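PDB 5J6Q: cell wall binding protein cwp8, which probably attaches to the bacterial cell wall through three CWB2 modules, as a component of the S-layer of Clostridium difficile. Local coordinates for residues Asn214-Thr219 with Leu248-Glu253; Asn497-Asn502 with Lys556-Val561. One frame throughout, in Å; residues are numbered along the deposited sequence.

Contact 1 (Asn214-Thr219 with Leu248-Glu253); sequences NGYALT and LSKANE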
# COMPACT_ATOMS: atom_id res chain seq x y z
N ASN A 214 -8.84 -9.64 8.70
CA ASN A 214 -8.69 -11.05 9.01
C ASN A 214 -7.98 -11.26 10.36
O ASN A 214 -7.28 -12.25 10.54
CB ASN A 214 -7.93 -11.74 7.88
CG ASN A 214 -8.76 -11.89 6.63
OD1 ASN A 214 -8.27 -12.41 5.62
ND2 ASN A 214 -10.02 -11.45 6.59
N GLY A 215 -8.15 -10.30 11.29
CA GLY A 215 -7.61 -10.45 12.63
C GLY A 215 -6.18 -10.00 12.80
O GLY A 215 -5.60 -10.20 13.86
N TYR A 216 -5.61 -9.39 11.78
CA TYR A 216 -4.25 -8.93 11.92
C TYR A 216 -4.27 -7.53 12.45
O TYR A 216 -5.02 -6.68 11.97
CB TYR A 216 -3.50 -8.98 10.58
CG TYR A 216 -3.19 -10.39 10.14
CD1 TYR A 216 -4.12 -11.14 9.44
CD2 TYR A 216 -1.96 -10.97 10.42
CE1 TYR A 216 -3.84 -12.43 9.03
CE2 TYR A 216 -1.67 -12.26 10.01
CZ TYR A 216 -2.61 -12.99 9.31
OH TYR A 216 -2.33 -14.27 8.88
N ALA A 217 -3.48 -7.29 13.48
CA ALA A 217 -3.37 -5.97 14.05
C ALA A 217 -2.31 -5.34 13.21
O ALA A 217 -1.40 -6.05 12.76
CB ALA A 217 -2.93 -6.03 15.50
N LEU A 218 -2.42 -4.05 12.96
CA LEU A 218 -1.44 -3.36 12.16
C LEU A 218 -0.71 -2.48 13.09
O LEU A 218 -1.32 -1.76 13.85
CB LEU A 218 -2.06 -2.52 11.01
CG LEU A 218 -1.11 -2.16 9.86
CD1 LEU A 218 -1.90 -1.58 8.71
CD2 LEU A 218 -0.11 -1.10 10.27
N THR A 219 0.60 -2.50 13.03
CA THR A 219 1.41 -1.69 13.93
C THR A 219 2.49 -1.09 13.11
O THR A 219 2.80 -1.63 12.03
CB THR A 219 1.92 -2.56 15.12
OG1 THR A 219 2.57 -3.73 14.58
CG2 THR A 219 0.74 -3.01 16.04
N LEU A 248 2.20 -6.80 10.50
CA LEU A 248 0.91 -7.44 10.64
C LEU A 248 1.09 -8.64 11.55
O LEU A 248 1.98 -9.43 11.31
CB LEU A 248 0.33 -7.93 9.29
CG LEU A 248 0.04 -6.83 8.27
CD1 LEU A 248 -0.80 -5.74 8.94
CD2 LEU A 248 1.33 -6.28 7.71
N SER A 249 0.23 -8.80 12.58
CA SER A 249 0.35 -9.91 13.51
C SER A 249 -0.99 -10.47 13.95
O SER A 249 -2.02 -9.78 13.95
CB SER A 249 1.10 -9.48 14.78
OG SER A 249 2.10 -8.51 14.53
N LYS A 250 -0.95 -11.74 14.35
CA LYS A 250 -2.12 -12.48 14.84
C LYS A 250 -1.65 -13.63 15.73
O LYS A 250 -0.54 -14.13 15.53
CB LYS A 250 -2.92 -13.03 13.65
CG LYS A 250 -4.40 -13.19 13.96
CD LYS A 250 -5.16 -13.57 12.72
CE LYS A 250 -6.39 -14.38 13.05
NZ LYS A 250 -7.03 -14.89 11.81
N ALA A 251 -2.47 -14.06 16.71
CA ALA A 251 -2.10 -15.16 17.60
C ALA A 251 -1.89 -16.44 16.81
O ALA A 251 -2.62 -16.69 15.85
CB ALA A 251 -3.18 -15.38 18.63
N ASN A 252 -0.90 -17.25 17.21
CA ASN A 252 -0.58 -18.52 16.54
C ASN A 252 -0.12 -18.29 15.11
O ASN A 252 0.13 -19.26 14.39
CB ASN A 252 -1.81 -19.45 16.49
CG ASN A 252 -2.53 -19.65 17.80
OD1 ASN A 252 -1.97 -19.39 18.87
ND2 ASN A 252 -3.79 -20.10 17.79
N GLU A 253 -0.02 -17.03 14.67
CA GLU A 253 0.40 -16.77 13.30
C GLU A 253 1.74 -16.07 13.27
O GLU A 253 2.09 -15.32 14.18
CB GLU A 253 -0.66 -15.93 12.57
CG GLU A 253 -0.30 -15.65 11.12
CD GLU A 253 -0.16 -16.91 10.30
OE1 GLU A 253 0.98 -17.23 9.88
OE2 GLU A 253 -1.18 -17.59 10.07

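Contact 2 (Asn497-Asn502 with Lys556-Val561); sequences NRKDTN and KSQEEV. With SO4 (sulfate ion), chain C; SO4 (sulfate ion), chain B.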
# COMPACT_ATOMS: atom_id res chain seq x y z
N ASN A 497 -23.84 15.19 -24.31
CA ASN A 497 -23.19 13.86 -24.26
C ASN A 497 -23.45 13.26 -22.89
O ASN A 497 -24.07 13.89 -22.02
CB ASN A 497 -21.68 13.96 -24.59
CG ASN A 497 -20.93 14.87 -23.67
OD1 ASN A 497 -21.00 14.67 -22.41
ND2 ASN A 497 -20.32 15.98 -24.16
N ARG A 498 -22.99 12.05 -22.71
CA ARG A 498 -23.24 11.30 -21.50
C ARG A 498 -22.62 11.92 -20.20
O ARG A 498 -23.16 11.65 -19.13
CB ARG A 498 -22.69 9.84 -21.69
CG ARG A 498 -21.18 9.78 -21.50
CD ARG A 498 -20.63 8.45 -21.99
NE ARG A 498 -21.09 8.12 -23.36
CZ ARG A 498 -21.06 6.89 -23.89
NH1 ARG A 498 -20.64 5.86 -23.18
NH2 ARG A 498 -21.41 6.70 -25.15
N LYS A 499 -21.51 12.70 -20.32
CA LYS A 499 -20.89 13.30 -19.19
C LYS A 499 -21.80 14.55 -18.80
O LYS A 499 -22.00 14.77 -17.59
CB LYS A 499 -19.43 13.72 -19.41
CG LYS A 499 -18.56 12.49 -19.63
CD LYS A 499 -17.24 12.81 -20.14
CE LYS A 499 -16.38 13.17 -18.97
NZ LYS A 499 -16.13 12.02 -18.12
N ASP A 500 -22.31 15.29 -19.79
CA ASP A 500 -23.25 16.37 -19.49
C ASP A 500 -24.53 15.81 -18.90
O ASP A 500 -25.05 16.38 -17.99
CB ASP A 500 -23.55 17.22 -20.69
CG ASP A 500 -22.32 17.81 -21.26
OD1 ASP A 500 -21.38 18.17 -20.44
OD2 ASP A 500 -22.23 17.85 -22.53
N THR A 501 -25.04 14.70 -19.39
CA THR A 501 -26.23 14.12 -18.71
C THR A 501 -25.93 13.73 -17.26
O THR A 501 -26.77 13.95 -16.34
CB THR A 501 -26.66 12.88 -19.45
OG1 THR A 501 -26.95 13.28 -20.82
CG2 THR A 501 -27.82 12.15 -18.80
N ASN A 502 -24.78 13.07 -17.04
CA ASN A 502 -24.40 12.67 -15.69
C ASN A 502 -24.35 13.92 -14.86
O ASN A 502 -24.95 13.88 -13.75
CB ASN A 502 -23.07 11.97 -15.67
CG ASN A 502 -22.64 11.40 -14.38
OD1 ASN A 502 -21.53 11.79 -13.86
ND2 ASN A 502 -23.37 10.48 -13.84
N LYS A 556 -16.01 19.67 -17.80
CA LYS A 556 -16.20 20.91 -17.12
C LYS A 556 -17.59 20.92 -16.52
O LYS A 556 -17.73 21.31 -15.32
CB LYS A 556 -16.01 22.10 -18.12
CG LYS A 556 -14.53 22.45 -18.25
CD LYS A 556 -14.30 23.84 -18.87
CE LYS A 556 -14.64 23.88 -20.35
NZ LYS A 556 -13.55 23.32 -21.21
N SER A 557 -18.61 20.50 -17.28
CA SER A 557 -20.00 20.44 -16.72
C SER A 557 -20.05 19.57 -15.41
O SER A 557 -20.70 19.91 -14.41
CB SER A 557 -20.95 19.90 -17.79
OG SER A 557 -20.53 18.55 -18.03
N GLN A 558 -19.28 18.44 -15.37
CA GLN A 558 -19.19 17.62 -14.17
C GLN A 558 -18.42 18.27 -13.08
O GLN A 558 -18.85 18.24 -11.89
CB GLN A 558 -18.53 16.25 -14.46
CG GLN A 558 -19.52 15.30 -15.25
CD GLN A 558 -18.69 14.03 -15.75
OE1 GLN A 558 -17.58 14.17 -16.17
NE2 GLN A 558 -19.19 12.76 -15.53
N GLU A 559 -17.30 18.91 -13.43
CA GLU A 559 -16.48 19.59 -12.44
C GLU A 559 -17.40 20.72 -11.63
O GLU A 559 -17.35 20.81 -10.42
CB GLU A 559 -15.34 20.29 -13.17
CG GLU A 559 -14.00 19.55 -13.14
CD GLU A 559 -12.89 20.48 -13.79
OE1 GLU A 559 -12.92 21.67 -13.50
OE2 GLU A 559 -12.02 20.02 -14.59
N GLU A 560 -18.17 21.53 -12.37
CA GLU A 560 -19.01 22.55 -11.83
C GLU A 560 -20.10 21.98 -10.91
O GLU A 560 -20.22 22.53 -9.84
CB GLU A 560 -19.62 23.34 -12.95
CG GLU A 560 -18.59 24.35 -13.43
CD GLU A 560 -19.01 25.11 -14.75
OE1 GLU A 560 -20.20 25.27 -15.02
OE2 GLU A 560 -18.16 25.56 -15.46
N VAL A 561 -20.86 20.88 -11.31
CA VAL A 561 -21.86 20.33 -10.43
C VAL A 561 -21.30 19.66 -9.23
O VAL A 561 -21.96 19.71 -8.12
CB VAL A 561 -22.90 19.38 -11.10
CG1 VAL A 561 -23.41 20.01 -12.42
CG2 VAL A 561 -22.32 18.02 -11.29
S SO4 C . -22.15 10.41 -26.22
O1 SO4 C . -20.99 11.19 -26.49
O2 SO4 C . -23.22 10.96 -26.85
O3 SO4 C . -22.39 10.32 -24.75
O4 SO4 C . -21.93 9.07 -26.75
S SO4 B . -16.97 20.42 -21.35
O1 SO4 B . -16.99 21.90 -21.80
O2 SO4 B . -15.54 20.04 -20.91
O3 SO4 B . -17.36 19.57 -22.52
O4 SO4 B . -18.09 20.20 -20.24

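Contact 1 (Asn214-Thr219 with Leu248-Glu253)
L218 and L248 lie side by side on the inner face of two antiparallel strands, pointing the same way, with L218 CG 3.7 Å from L248 CD1; both also touch V212 of helix 203-213, and branched aliphatic chains suit this buried seam. They form a non-hydrogen-bonded pair, next to the hydrogen-bonded pair A217-S249. There A217 N donates to S249 O at 2.9 Å and S249 N returns a bond to A217 O at 3.2 Å.

Beyond this bridge the strand pairing gives way to side-chain packing. Y216, with CG anti to its carbonyl carbon (chi1 -71°), sets its ring so that CD2 meets L248 CB. K250 CB sits over one ring face, offset toward the rim, in a CH-pi contact 4.2 Å from the ring centroid, and K211 makes a cation-pi contact with the same ring. The E253 side chain crosses that of Y216 obliquely, with E253 CG 3.3 Å from Y216 OH.

The solvent side is looser. K250 runs extended past the G215 carbonyl until NZ donates to N214 O, 2.9 Å away and tilted 32° from the carbonyl plane. G215, at positive phi, is the C-prime residue of the Schellman motif ending helix 203-213, and its bare CA leaves the K250 chain room to pass. Aliphatic packing thus secures the inner end, while a lysine ties the exposed turn to the helix terminus and probably offsets its partial negative charge.

Contact 2 (Asn497-Asn502 with Lys556-Val561)
Two nearly parallel helix starts of the last CWB2 module, 498-509 and 556-565, meet here; the axes of their first turns approach to 8.4 Å at 13°. S557 points at the neighbouring helix, its small hydroxymethyl group suiting the narrow gap. Its OG donates to D500 OD1 over 2.6 Å, nearly along the carboxylate C-O axis, and also bonds with S555 OG.

Deeper in, Q558 extends its amide across K499 and N502. NE2 donates to N502 OD1 at 3.0 Å, with the acceptor close to the Q558 amide plane but the two amides turned 78° apart. The same NE2 reaches L549 O, while N502 OD1 also accepts from L549 N, and N502 ND2 binds S432 OG and I547 O. An amide suits each of these buried places because it can donate and accept at once. N502 CG lies anti to the backbone N (chi1 -174°), which turns the amide toward Q558. K499 crosses Q558 at about a right angle and bends at chi3 and chi4, bringing NZ to a weak bond with Q558 OE1; the stronger partner of K499 NZ is T550 OG1, and Q558 OE1 also accepts from S555 N.

N497 is the N-cap, OD1 accepting from K499 N and D500 N. Each helix start also holds a sulfate, probably from the crystallisation liquor: R498 N and NE share one oxygen, O3, at 2.7 and 2.9 Å, and R498 NH2 holds O4, while K556 N and S557 N hold the other ion. The interface therefore relies on directional side-chain hydrogen bonds, which would resist sliding of one helix along the other. Anions sit at both helix starts, one gripped also by the R498 guanidinium, consistent with, though not proof of, affinity for an anionic cell-wall polymer.

Overall arrangement
Contacts 1 and 2 lie in different domains, domain 3 and the last CWB2 repeat, with centres 45 Å apart and nearest atoms about 33 Å apart. They share no helix or strand: contact 1 joins the edge strand of a mixed four-stranded sheet to its neighbour, whereas contact 2 sets two helices together. Contact 1 is partly buried, passing from a leucine seam under a helix to an exposed turn, and backbone bonds and hydrophobic packing dominate it. The touching residues of contact 2 are more buried, although it lies farther from the centre of the chain, yet chiefly polar, joined through side chains. Helix ends matter in both: a C-terminus met by a lysine in contact 1, N-termini met by sulfates in contact 2.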